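Local coordinates for protein SAG family member (Sag19) (Eimeria tenella, PDB 6ZZB) that is a surface antigen of the SAG family whose function is unknown, with a compact alpha/beta fold resembling the CAP proteins and three disulfide bonds, at residues Thr40-Glu48 / Ala101-Cys112; Glu79-Ile87 / Cys208-Lys216. One frame throughout, in Å; residues are numbered along the deposited sequence.

Interaction 1 (Thr40-Glu48 / Ala101-Cys112)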
ATOM      1  N   THR A  40     -25.174  -0.820  17.774  1.00 52.62           N
ATOM      2  CA  THR A  40     -23.731  -0.433  17.638  1.00 48.38           C
ATOM      3  C   THR A  40     -23.006  -1.487  16.806  1.00 43.42           C
ATOM      4  O   THR A  40     -23.001  -2.655  17.179  1.00 39.25           O
ATOM      5  CB  THR A  40     -23.046  -0.312  19.006  1.00 49.59           C
ATOM      6  OG1 THR A  40     -23.806   0.608  19.790  1.00 54.42           O
ATOM      7  CG2 THR A  40     -21.607   0.144  18.909  1.00 51.16           C
ATOM      8  N   PRO A  41     -22.291  -1.119  15.718  1.00 37.91           N
ATOM      9  CA  PRO A  41     -21.857  -2.107  14.739  1.00 32.18           C
ATOM     10  C   PRO A  41     -20.610  -2.854  15.221  1.00 27.69           C
ATOM     11  O   PRO A  41     -19.850  -2.339  16.002  1.00 29.95           O
ATOM     12  CB  PRO A  41     -21.551  -1.240  13.516  1.00 34.48           C
ATOM     13  CG  PRO A  41     -20.982   0.032  14.121  1.00 35.52           C
ATOM     14  CD  PRO A  41     -21.719   0.211  15.438  1.00 38.70           C
ATOM     15  N   THR A  42     -20.462  -4.090  14.762  1.00 22.53           N
ATOM     16  CA  THR A  42     -19.247  -4.909  14.958  1.00 21.23           C
ATOM     17  C   THR A  42     -18.333  -4.595  13.784  1.00 19.41           C
ATOM     18  O   THR A  42     -18.772  -4.677  12.647  1.00 17.50           O
ATOM     19  CB  THR A  42     -19.578  -6.398  14.975  1.00 22.60           C
ATOM     20  OG1 THR A  42     -20.484  -6.592  16.062  1.00 25.24           O
ATOM     21  CG2 THR A  42     -18.348  -7.260  15.133  1.00 23.53           C
ATOM     22  N   PRO A  43     -17.063  -4.191  14.002  1.00 18.91           N
ATOM     23  CA  PRO A  43     -16.183  -3.915  12.866  1.00 17.90           C
ATOM     24  C   PRO A  43     -15.700  -5.213  12.242  1.00 16.05           C
ATOM     25  O   PRO A  43     -15.665  -6.279  12.874  1.00 16.27           O
ATOM     26  CB  PRO A  43     -15.021  -3.173  13.529  1.00 19.10           C
ATOM     27  CG  PRO A  43     -14.912  -3.831  14.872  1.00 21.33           C
ATOM     28  CD  PRO A  43     -16.357  -4.096  15.288  1.00 20.64           C
ATOM     29  N   PRO A  44     -15.229  -5.147  10.985  1.00 15.02           N
ATOM     30  CA  PRO A  44     -14.524  -6.263  10.389  1.00 14.95           C
ATOM     31  C   PRO A  44     -13.231  -6.496  11.174  1.00 15.01           C
ATOM     32  O   PRO A  44     -12.763  -5.613  11.870  1.00 15.89           O
ATOM     33  CB  PRO A  44     -14.224  -5.793   8.976  1.00 14.45           C
ATOM     34  CG  PRO A  44     -14.121  -4.300   9.106  1.00 14.20           C
ATOM     35  CD  PRO A  44     -15.165  -3.945  10.144  1.00 15.10           C
ATOM     36  N   GLN A  45     -12.734  -7.705  11.045  1.00 15.30           N
ATOM     37  CA  GLN A  45     -11.455  -8.117  11.646  1.00 17.45           C
ATOM     38  C   GLN A  45     -10.412  -8.263  10.552  1.00 15.48           C
ATOM     39  O   GLN A  45     -10.762  -8.566   9.411  1.00 16.41           O
ATOM     40  CB  GLN A  45     -11.638  -9.433  12.391  1.00 20.87           C
ATOM     41  CG  GLN A  45     -12.474  -9.290  13.658  1.00 25.76           C
ATOM     42  CD  GLN A  45     -12.276 -10.481  14.562  1.00 31.04           C
ATOM     43  OE1 GLN A  45     -12.356 -11.627  14.129  1.00 36.28           O
ATOM     44  NE2 GLN A  45     -11.949 -10.211  15.814  1.00 38.52           N
ATOM     45  N   ALA A  46      -9.165  -8.039  10.905  1.00 14.98           N
ATOM     46  CA  ALA A  46      -8.048  -8.156   9.946  1.00 14.41           C
ATOM     47  C   ALA A  46      -7.052  -9.195  10.452  1.00 15.19           C
ATOM     48  O   ALA A  46      -6.868  -9.306  11.648  1.00 18.54           O
ATOM     49  CB  ALA A  46      -7.377  -6.821   9.738  1.00 14.49           C
ATOM     50  N   ASP A  47      -6.416  -9.863   9.511  1.00 13.87           N
ATOM     51  CA  ASP A  47      -5.312 -10.830   9.723  1.00 15.92           C
ATOM     52  C   ASP A  47      -4.039 -10.195   9.187  1.00 14.00           C
ATOM     53  O   ASP A  47      -4.075  -9.496   8.165  1.00 12.49           O
ATOM     54  CB  ASP A  47      -5.548 -12.165   9.007  1.00 18.88           C
ATOM     55  CG  ASP A  47      -6.368 -13.146   9.822  1.00 24.95           C
ATOM     56  OD1 ASP A  47      -6.884 -12.728  10.885  1.00 27.79           O
ATOM     57  OD2 ASP A  47      -6.472 -14.308   9.388  1.00 28.99           O
ATOM     58  N   GLU A  48      -2.938 -10.501   9.832  1.00 14.62           N
ATOM     59  CA  GLU A  48      -1.595 -10.138   9.344  1.00 15.70           C
ATOM     60  C   GLU A  48      -1.308 -10.955   8.083  1.00 12.43           C
ATOM     61  O   GLU A  48      -1.677 -12.125   7.995  1.00 13.60           O
ATOM     62  CB  GLU A  48      -0.648 -10.436  10.507  1.00 20.50           C
ATOM     63  CG  GLU A  48       0.795 -10.142  10.257  1.00 27.50           C
ATOM     64  CD  GLU A  48       1.640 -11.357   9.922  1.00 30.78           C
ATOM     65  OE1 GLU A  48       1.090 -12.323   9.363  1.00 35.17           O
ATOM     66  OE2 GLU A  48       2.837 -11.336  10.271  1.00 28.27           O
ATOM     67  N   ALA A 101      -6.154  -1.394   8.100  1.00  9.57           N
ATOM     68  CA  ALA A 101      -7.015  -2.110   7.125  1.00  9.52           C
ATOM     69  C   ALA A 101      -8.478  -2.016   7.573  1.00 10.25           C
ATOM     70  O   ALA A 101      -9.372  -1.751   6.737  1.00  9.72           O
ATOM     71  CB  ALA A 101      -6.557  -3.549   6.976  1.00  9.83           C
ATOM     72  N   VAL A 102      -8.722  -2.235   8.848  1.00 10.05           N
ATOM     73  CA  VAL A 102     -10.096  -2.143   9.428  1.00 10.03           C
ATOM     74  C   VAL A 102     -10.609  -0.706   9.271  1.00 11.18           C
ATOM     75  O   VAL A 102     -11.755  -0.494   8.851  1.00 11.11           O
ATOM     76  CB  VAL A 102     -10.115  -2.633  10.877  1.00 10.86           C
ATOM     77  CG1 VAL A 102     -11.436  -2.259  11.570  1.00 11.41           C
ATOM     78  CG2 VAL A 102      -9.831  -4.129  10.940  1.00 11.23           C
ATOM     79  N   THR A 103      -9.810   0.278   9.633  1.00 10.38           N
ATOM     80  CA  THR A 103     -10.209   1.694   9.512  1.00 10.49           C
ATOM     81  C   THR A 103     -10.646   1.994   8.085  1.00 10.65           C
ATOM     82  O   THR A 103     -11.630   2.738   7.863  1.00 12.06           O
ATOM     83  CB  THR A 103      -9.082   2.642   9.958  1.00 11.49           C
ATOM     84  OG1 THR A 103      -8.817   2.365  11.338  1.00 12.35           O
ATOM     85  CG2 THR A 103      -9.426   4.101   9.749  1.00 11.37           C
ATOM     86  N   LEU A 104      -9.912   1.519   7.088  1.00 10.01           N
ATOM     87  CA  LEU A 104     -10.171   1.774   5.663  1.00  9.79           C
ATOM     88  C   LEU A 104     -11.409   1.008   5.178  1.00 10.20           C
ATOM     89  O   LEU A 104     -12.122   1.561   4.315  1.00 10.97           O
ATOM     90  CB  LEU A 104      -8.942   1.387   4.838  1.00  9.98           C
ATOM     91  CG  LEU A 104      -7.708   2.261   5.068  1.00 10.04           C
ATOM     92  CD1 LEU A 104      -6.525   1.690   4.323  1.00 11.34           C
ATOM     93  CD2 LEU A 104      -7.932   3.699   4.628  1.00 10.67           C
ATOM     94  N   ALA A 105     -11.643  -0.213   5.641  1.00 10.58           N
ATOM     95  CA  ALA A 105     -12.778  -1.037   5.148  1.00 10.57           C
ATOM     96  C   ALA A 105     -14.102  -0.493   5.675  1.00 10.63           C
ATOM     97  O   ALA A 105     -15.090  -0.512   4.900  1.00 13.03           O
ATOM     98  CB  ALA A 105     -12.624  -2.459   5.595  1.00 10.83           C
ATOM     99  N   GLY A 106     -14.103   0.048   6.871  1.00 10.77           N
ATOM    100  CA  GLY A 106     -15.302   0.548   7.556  1.00 11.29           C
ATOM    101  C   GLY A 106     -15.492  -0.083   8.902  1.00 11.96           C
ATOM    102  O   GLY A 106     -14.903  -1.131   9.195  1.00 13.63           O
ATOM    103  N   SER A 107     -16.371   0.498   9.716  1.00 12.30           N
ATOM    104  CA  SER A 107     -16.552   0.114  11.138  0.50 14.02           C
ATOM    105  C   SER A 107     -17.708  -0.877  11.303  1.00 14.45           C
ATOM    106  O   SER A 107     -17.920  -1.282  12.459  1.00 17.22           O
ATOM    107  CB  SER A 107     -16.750   1.327  11.993  0.50 15.11           C
ATOM    108  OG  SER A 107     -15.532   2.039  12.141  0.50 17.60           O
ATOM    109  N   ASN A 108     -18.348  -1.256  10.205  1.00 14.34           N
ATOM    110  CA  ASN A 108     -19.466  -2.232  10.238  1.00 15.37           C
ATOM    111  C   ASN A 108     -19.156  -3.355   9.260  1.00 13.20           C
ATOM    112  O   ASN A 108     -19.257  -3.146   8.042  1.00 13.94           O
ATOM    113  CB  ASN A 108     -20.792  -1.540   9.956  1.00 16.46           C
ATOM    114  CG  ASN A 108     -21.988  -2.449  10.142  1.00 17.89           C
ATOM    115  OD1 ASN A 108     -21.814  -3.627  10.446  1.00 17.25           O
ATOM    116  ND2 ASN A 108     -23.179  -1.902   9.958  1.00 19.58           N
ATOM    117  N   VAL A 109     -18.880  -4.522   9.852  1.00 14.17           N
ATOM    118  CA  VAL A 109     -18.633  -5.764   9.066  1.00 14.53           C
ATOM    119  C   VAL A 109     -19.815  -6.067   8.125  1.00 14.81           C
ATOM    120  O   VAL A 109     -19.619  -6.725   7.110  1.00 15.06           O
ATOM    121  CB  VAL A 109     -18.300  -6.909  10.030  1.00 15.87           C
ATOM    122  CG1 VAL A 109     -19.540  -7.400  10.789  1.00 16.41           C
ATOM    123  CG2 VAL A 109     -17.630  -8.080   9.339  1.00 16.07           C
ATOM    124  N   ASP A 110     -21.018  -5.569   8.435  1.00 16.71           N
ATOM    125  CA  ASP A 110     -22.227  -5.807   7.603  1.00 17.22           C
ATOM    126  C   ASP A 110     -22.166  -5.027   6.292  1.00 18.08           C
ATOM    127  O   ASP A 110     -22.866  -5.402   5.331  1.00 19.31           O
ATOM    128  CB  ASP A 110     -23.522  -5.493   8.366  1.00 17.52           C
ATOM    129  CG  ASP A 110     -23.759  -6.397   9.562  1.00 19.21           C
ATOM    130  OD1 ASP A 110     -23.129  -7.467   9.636  1.00 20.75           O
ATOM    131  OD2 ASP A 110     -24.571  -6.010  10.444  1.00 21.66           O
ATOM    132  N   THR A 111     -21.361  -3.957   6.194  1.00 16.27           N
ATOM    133  CA  THR A 111     -21.350  -3.100   4.992  1.00 15.95           C
ATOM    134  C   THR A 111     -19.949  -2.956   4.359  1.00 13.41           C
ATOM    135  O   THR A 111     -19.866  -2.890   3.142  1.00 16.19           O
ATOM    136  CB  THR A 111     -21.916  -1.702   5.276  1.00 17.59           C
ATOM    137  OG1 THR A 111     -21.026  -1.004   6.153  1.00 19.26           O
ATOM    138  CG2 THR A 111     -23.295  -1.768   5.899  1.00 18.70           C
ATOM    139  N   CYS A 112     -18.904  -2.850   5.183  1.00 14.74           N
ATOM    140  CA  CYS A 112     -17.541  -2.441   4.734  1.00 14.28           C
ATOM    141  C   CYS A 112     -17.694  -1.434   3.598  1.00 13.53           C
ATOM    142  O   CYS A 112     -17.107  -1.579   2.547  1.00 13.40           O
ATOM    143  CB  CYS A 112     -16.685  -3.635   4.329  1.00 15.11           C
ATOM    144  SG  CYS A 112     -16.292  -4.654   5.757  1.00 14.40           S
TER
HETATM  145  O   HOH W   1     -17.511  -0.651  14.929  1.00 34.02           O
HETATM  146  O   HOH W   2     -22.473  -4.884  12.768  1.00 21.71           O
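A single direct hydrogen bond joins T42 and V109 in a contact otherwise built largely from prolines: V109 N donates to T42 O at 2.8 Å, almost straight (179°) and in the carbonyl plane. The proline-rich start of the ordered chain in this CAP-like alpha/beta fold runs along the end of helix 97-105 and the loop after it. P41, P43 and P44 have no N-H to satisfy, which suits an extended chain over a loop. The buried P44 lies with CG against A105 CB, CB facing V109 CG2 and C112 SG, and CD 3.0 Å from G106 O. G106 has positive phi, a shape in which a CB would collide with the preceding carbonyl, so glycine fits the turn out of the helix. C112 SG also forms a disulfide with C199. On V102, CG1 stands anti to the backbone N (chi1 168°), which puts CG2 anti to the carbonyl carbon, meeting A46 CB at 3.8 Å; a small alanine lets the strand pass close. N108 makes an Asx turn, its OD1 accepting from D110 N. One water donates to P41 O and S107 O; another accepts from T42 N and donates to N108 OD1 at 2.7 Å.

Interaction 2 (Glu79-Ile87 / Cys208-Lys216); sequences EVTESLKAI and CYFIDPLRK
Y209 packs its ring obliquely against V80 and L84 of helix 77-86, and its hydroxyl ends beside S83 one turn along from V80. V80 CG1 lies 3.8 Å from Y209 CD2, and L84 CD2 comes to 3.4 Å from Y209 CE1. With CG anti to the backbone N (chi1 -173°), the tyrosine reaches from strand 203-211 to the helix, a helix-on-sheet packing in which the axes of residues 79-86 and 208-211 make an angle of 71° and come within 9.2 Å. A long aromatic side chain suits that gap, its ring meeting aliphatic carbons and its hydroxyl the serine. S83 OG lies in the ring plane at its edge and shares a 2.7 Å hydrogen bond with Y209 OH. The same OG binds a water that donates to D212 OD1, just after the strand, where a cis peptide precedes D212. I211 continues the packing on the helix, with CD1 3.6 Å from E79 CB, while the carboxylate of E79 pairs with K190. Farther along the chain, I87 places CD1 by P213 CG and its CG2 over one face of the R215 guanidinium, 3.5 Å from NE. The mixture implies a seam that is apolar where V80 and L84 meet the ring and polar where S83, the water and D212 meet, a chain of bonds that should help fix the rotation of both hydroxyls.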
ATOM      1  N   GLU A  79       7.204  -1.149  15.302  1.00 12.68           N
ATOM      2  CA  GLU A  79       7.911  -0.333  14.299  1.00 13.16           C
ATOM      3  C   GLU A  79       6.910   0.479  13.486  1.00 11.55           C
ATOM      4  O   GLU A  79       7.151   1.644  13.238  1.00 11.55           O
ATOM      5  CB  GLU A  79       8.736  -1.239  13.400  1.00 13.29           C
ATOM      6  CG  GLU A  79       9.885  -1.911  14.112  1.00 14.19           C
ATOM      7  CD  GLU A  79      10.670  -2.778  13.158  1.00 16.30           C
ATOM      8  OE1 GLU A  79      10.125  -3.775  12.638  1.00 14.41           O
ATOM      9  OE2 GLU A  79      11.865  -2.503  12.996  1.00 20.10           O
ATOM     10  N   VAL A  80       5.809  -0.165  13.101  1.00 11.35           N
ATOM     11  CA  VAL A  80       4.763   0.556  12.341  1.00 11.38           C
ATOM     12  C   VAL A  80       4.195   1.683  13.200  1.00 10.75           C
ATOM     13  O   VAL A  80       4.082   2.811  12.732  1.00 10.99           O
ATOM     14  CB  VAL A  80       3.671  -0.423  11.888  1.00 11.05           C
ATOM     15  CG1 VAL A  80       2.500   0.322  11.288  1.00 10.77           C
ATOM     16  CG2 VAL A  80       4.240  -1.441  10.921  1.00 11.36           C
ATOM     17  N   THR A  81       3.876   1.397  14.470  1.00 10.49           N
ATOM     18  CA  THR A  81       3.300   2.436  15.351  1.00 10.91           C
ATOM     19  C   THR A  81       4.266   3.608  15.475  1.00 10.42           C
ATOM     20  O   THR A  81       3.884   4.767  15.407  1.00 11.31           O
ATOM     21  CB  THR A  81       2.966   1.849  16.715  1.00 11.37           C
ATOM     22  OG1 THR A  81       1.970   0.827  16.552  1.00 14.08           O
ATOM     23  CG2 THR A  81       2.518   2.930  17.675  1.00 12.60           C
ATOM     24  N   GLU A  82       5.554   3.318  15.671  1.00 10.83           N
ATOM     25  CA  GLU A  82       6.535   4.405  15.877  1.00 11.81           C
ATOM     26  C   GLU A  82       6.795   5.195  14.585  1.00 11.29           C
ATOM     27  O   GLU A  82       6.930   6.427  14.617  1.00 11.67           O
ATOM     28  CB  GLU A  82       7.821   3.753  16.405  1.00 14.70           C
ATOM     29  CG  GLU A  82       8.721   4.700  17.127  1.00 19.98           C
ATOM     30  CD  GLU A  82       8.079   5.307  18.376  1.00 19.04           C
ATOM     31  OE1 GLU A  82       8.238   6.438  18.537  1.00 24.41           O
ATOM     32  OE2 GLU A  82       7.356   4.614  19.131  1.00 27.13           O
ATOM     33  N   SER A  83       6.849   4.502  13.447  1.00 11.13           N
ATOM     34  CA  SER A  83       6.991   5.175  12.134  1.00 10.91           C
ATOM     35  C   SER A  83       5.819   6.139  11.910  1.00 11.04           C
ATOM     36  O   SER A  83       6.023   7.288  11.524  1.00 11.73           O
ATOM     37  CB  SER A  83       7.088   4.153  11.054  1.00 11.36           C
ATOM     38  OG  SER A  83       7.133   4.764   9.780  1.00 12.04           O
ATOM     39  N   LEU A  84       4.604   5.662  12.202  1.00 11.23           N
ATOM     40  CA  LEU A  84       3.404   6.519  12.053  1.00 11.33           C
ATOM     41  C   LEU A  84       3.451   7.694  13.029  1.00 12.13           C
ATOM     42  O   LEU A  84       3.116   8.804  12.639  1.00 12.68           O
ATOM     43  CB  LEU A  84       2.180   5.635  12.247  1.00 10.81           C
ATOM     44  CG  LEU A  84       1.860   4.763  11.024  1.00 11.63           C
ATOM     45  CD1 LEU A  84       0.840   3.713  11.392  1.00 11.90           C
ATOM     46  CD2 LEU A  84       1.356   5.610   9.851  1.00 13.09           C
ATOM     47  N   LYS A  85       3.884   7.433  14.260  1.00 11.78           N
ATOM     48  CA  LYS A  85       3.972   8.509  15.281  1.00 13.49           C
ATOM     49  C   LYS A  85       4.906   9.617  14.790  1.00 13.99           C
ATOM     50  O   LYS A  85       4.606  10.813  14.981  1.00 15.57           O
ATOM     51  CB  LYS A  85       4.447   7.918  16.602  1.00 14.41           C
ATOM     52  CG  LYS A  85       4.564   8.940  17.723  1.00 17.17           C
ATOM     53  CD  LYS A  85       5.054   8.313  19.001  1.00 19.77           C
ATOM     54  CE  LYS A  85       5.338   9.357  20.068  1.00 26.24           C
ATOM     55  NZ  LYS A  85       4.104  10.062  20.480  1.00 31.76           N
ATOM     56  N   ALA A  86       5.979   9.259  14.097  1.00 13.76           N
ATOM     57  CA  ALA A  86       6.968  10.225  13.558  1.00 15.42           C
ATOM     58  C   ALA A  86       6.354  11.136  12.496  1.00 17.32           C
ATOM     59  O   ALA A  86       6.864  12.256  12.305  1.00 18.37           O
ATOM     60  CB  ALA A  86       8.157   9.490  13.019  1.00 15.04           C
ATOM     61  N   ILE A  87       5.299  10.695  11.810  1.00 16.14           N
ATOM     62  CA  ILE A  87       4.627  11.533  10.783  1.00 16.70           C
ATOM     63  C   ILE A  87       3.284  11.982  11.351  1.00 17.16           C
ATOM     64  O   ILE A  87       2.399  12.311  10.528  1.00 20.07           O
ATOM     65  CB  ILE A  87       4.522  10.847   9.406  1.00 17.48           C
ATOM     66  CG1 ILE A  87       3.776   9.514   9.468  1.00 16.83           C
ATOM     67  CG2 ILE A  87       5.911  10.693   8.815  1.00 19.83           C
ATOM     68  CD1 ILE A  87       3.374   8.948   8.124  1.00 16.96           C
ATOM     69  N   CYS A 208      -0.627  -2.404   3.174  1.00  8.45           N
ATOM     70  CA  CYS A 208       0.783  -2.664   3.521  1.00  8.68           C
ATOM     71  C   CYS A 208       1.451  -1.346   3.870  1.00  9.25           C
ATOM     72  O   CYS A 208       1.467  -0.416   3.045  1.00  8.98           O
ATOM     73  CB  CYS A 208       1.529  -3.326   2.384  1.00  9.56           C
ATOM     74  SG  CYS A 208       0.952  -4.954   1.869  1.00 10.53           S
ATOM     75  N   TYR A 209       2.033  -1.285   5.059  1.00  9.05           N
ATOM     76  CA  TYR A 209       2.764  -0.116   5.547  1.00  8.70           C
ATOM     77  C   TYR A 209       4.250  -0.345   5.336  1.00  8.77           C
ATOM     78  O   TYR A 209       4.782  -1.360   5.814  1.00  9.87           O
ATOM     79  CB  TYR A 209       2.491   0.148   7.031  1.00  8.75           C
ATOM     80  CG  TYR A 209       3.109   1.442   7.471  1.00  8.82           C
ATOM     81  CD1 TYR A 209       2.488   2.629   7.159  1.00  9.50           C
ATOM     82  CD2 TYR A 209       4.318   1.520   8.132  1.00  9.62           C
ATOM     83  CE1 TYR A 209       3.049   3.847   7.454  1.00  9.63           C
ATOM     84  CE2 TYR A 209       4.871   2.727   8.482  1.00 10.31           C
ATOM     85  CZ  TYR A 209       4.223   3.903   8.167  1.00  9.85           C
ATOM     86  OH  TYR A 209       4.736   5.114   8.510  1.00 10.11           O
ATOM     87  N   PHE A 210       4.893   0.581   4.640  1.00  8.87           N
ATOM     88  CA  PHE A 210       6.336   0.542   4.359  1.00  9.32           C
ATOM     89  C   PHE A 210       7.054   1.525   5.276  1.00  9.24           C
ATOM     90  O   PHE A 210       6.634   2.660   5.421  1.00  9.87           O
ATOM     91  CB  PHE A 210       6.592   0.897   2.898  1.00  9.32           C
ATOM     92  CG  PHE A 210       5.988  -0.086   1.929  1.00  9.35           C
ATOM     93  CD1 PHE A 210       4.632  -0.035   1.600  1.00  9.37           C
ATOM     94  CD2 PHE A 210       6.753  -1.079   1.337  1.00  9.88           C
ATOM     95  CE1 PHE A 210       4.069  -0.944   0.732  1.00  9.91           C
ATOM     96  CE2 PHE A 210       6.188  -1.981   0.446  1.00 10.43           C
ATOM     97  CZ  PHE A 210       4.848  -1.920   0.139  1.00 10.05           C
ATOM     98  N   ILE A 211       8.158   1.058   5.873  1.00 10.77           N
ATOM     99  CA  ILE A 211       9.084   1.901   6.658  1.00 11.41           C
ATOM    100  C   ILE A 211      10.315   2.058   5.784  1.00 11.47           C
ATOM    101  O   ILE A 211      10.911   1.037   5.438  1.00 13.26           O
ATOM    102  CB  ILE A 211       9.401   1.253   8.013  1.00 11.88           C
ATOM    103  CG1 ILE A 211       8.134   0.932   8.801  1.00 13.02           C
ATOM    104  CG2 ILE A 211      10.381   2.130   8.801  1.00 13.97           C
ATOM    105  CD1 ILE A 211       8.413   0.318  10.158  1.00 13.88           C
ATOM    106  N   ASP A 212      10.678   3.294   5.388  1.00 13.36           N
ATOM    107  CA  ASP A 212      10.056   4.567   5.688  1.00 13.26           C
ATOM    108  C   ASP A 212       9.018   4.887   4.629  1.00 12.90           C
ATOM    109  O   ASP A 212       9.202   4.509   3.481  1.00 14.56           O
ATOM    110  CB  ASP A 212      11.107   5.682   5.663  1.00 14.64           C
ATOM    111  CG  ASP A 212      12.103   5.545   6.791  1.00 18.32           C
ATOM    112  OD1 ASP A 212      11.666   5.332   7.930  1.00 17.22           O
ATOM    113  OD2 ASP A 212      13.304   5.696   6.500  1.00 23.66           O
ATOM    114  N   PRO A 213       7.902   5.537   4.979  1.00 12.60           N
ATOM    115  CA  PRO A 213       6.869   5.846   4.003  1.00 13.24           C
ATOM    116  C   PRO A 213       7.273   6.935   3.018  1.00 14.67           C
ATOM    117  O   PRO A 213       7.903   7.918   3.416  1.00 14.56           O
ATOM    118  CB  PRO A 213       5.689   6.325   4.858  1.00 13.34           C
ATOM    119  CG  PRO A 213       6.339   6.882   6.116  1.00 12.98           C
ATOM    120  CD  PRO A 213       7.533   5.973   6.334  1.00 12.55           C
ATOM    121  N   LEU A 214       6.804   6.819   1.786  1.00 15.02           N
ATOM    122  CA  LEU A 214       6.794   7.976   0.877  1.00 16.36           C
ATOM    123  C   LEU A 214       5.916   9.066   1.459  1.00 16.53           C
ATOM    124  O   LEU A 214       4.820   8.780   1.973  1.00 16.92           O
ATOM    125  CB  LEU A 214       6.248   7.597  -0.499  1.00 18.95           C
ATOM    126  CG  LEU A 214       7.193   6.806  -1.361  1.00 21.74           C
ATOM    127  CD1 LEU A 214       6.424   6.311  -2.581  1.00 21.57           C
ATOM    128  CD2 LEU A 214       8.394   7.656  -1.764  1.00 21.85           C
ATOM    129  N   ARG A 215       6.351  10.313   1.324  1.00 16.81           N
ATOM    130  CA  ARG A 215       5.579  11.485   1.775  1.00 18.30           C
ATOM    131  C   ARG A 215       5.493  12.506   0.641  1.00 17.50           C
ATOM    132  O   ARG A 215       6.323  12.455  -0.255  1.00 19.15           O
ATOM    133  CB  ARG A 215       6.227  12.028   3.053  1.00 22.13           C
ATOM    134  CG  ARG A 215       6.232  10.992   4.170  1.00 27.00           C
ATOM    135  CD  ARG A 215       6.751  11.557   5.462  1.00 33.38           C
ATOM    136  NE  ARG A 215       5.870  12.627   5.931  1.00 36.87           N
ATOM    137  CZ  ARG A 215       6.226  13.582   6.776  1.00 35.23           C
ATOM    138  NH1 ARG A 215       7.451  13.616   7.278  1.00 36.59           N
ATOM    139  NH2 ARG A 215       5.342  14.497   7.128  1.00 39.68           N
ATOM    140  N   LYS A 216       4.540  13.414   0.746  1.00 20.52           N
ATOM    141  CA  LYS A 216       4.336  14.494  -0.237  1.00 25.41           C
ATOM    142  C   LYS A 216       5.683  15.163  -0.486  1.00 26.52           C
ATOM    143  O   LYS A 216       6.413  15.463   0.495  1.00 23.82           O
ATOM    144  CB  LYS A 216       3.261  15.468   0.235  1.00 26.22           C
ATOM    145  CG  LYS A 216       2.647  16.291  -0.877  1.00 30.63           C
ATOM    146  CD  LYS A 216       1.803  17.406  -0.354  1.00 32.84           C
ATOM    147  CE  LYS A 216       1.322  18.323  -1.451  1.00 32.03           C
ATOM    148  NZ  LYS A 216       0.158  19.099  -0.976  1.00 34.41           N
TER
HETATM  149  O   HOH W   3       9.470   5.951   9.350  1.00 18.87           O

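In the fold
The segments alternate along the chain: 40-48, 79-87, 101-112, then 208-216, so the two contacts interlock in sequence. Their centres lie about 22 Å apart, and their nearest atoms about 7 Å, without touching. Helices 77-86 and 97-105 follow each other, and both contacts reach the same mixed sheet: interaction 1 through edge strand 46-48, which pairs with strand 190-196, and interaction 2 through strand 203-211, paired with 190-196 as well. Disulfides tie in both regions, C112 with C199 and C208 with C193. Interaction 1 lies farther from the chain centre, where the first ordered residues lie along the end of helix 97-105 and the loop after it, whereas interaction 2 seats a helix on the sheet nearer the middle of this single-chain antigen.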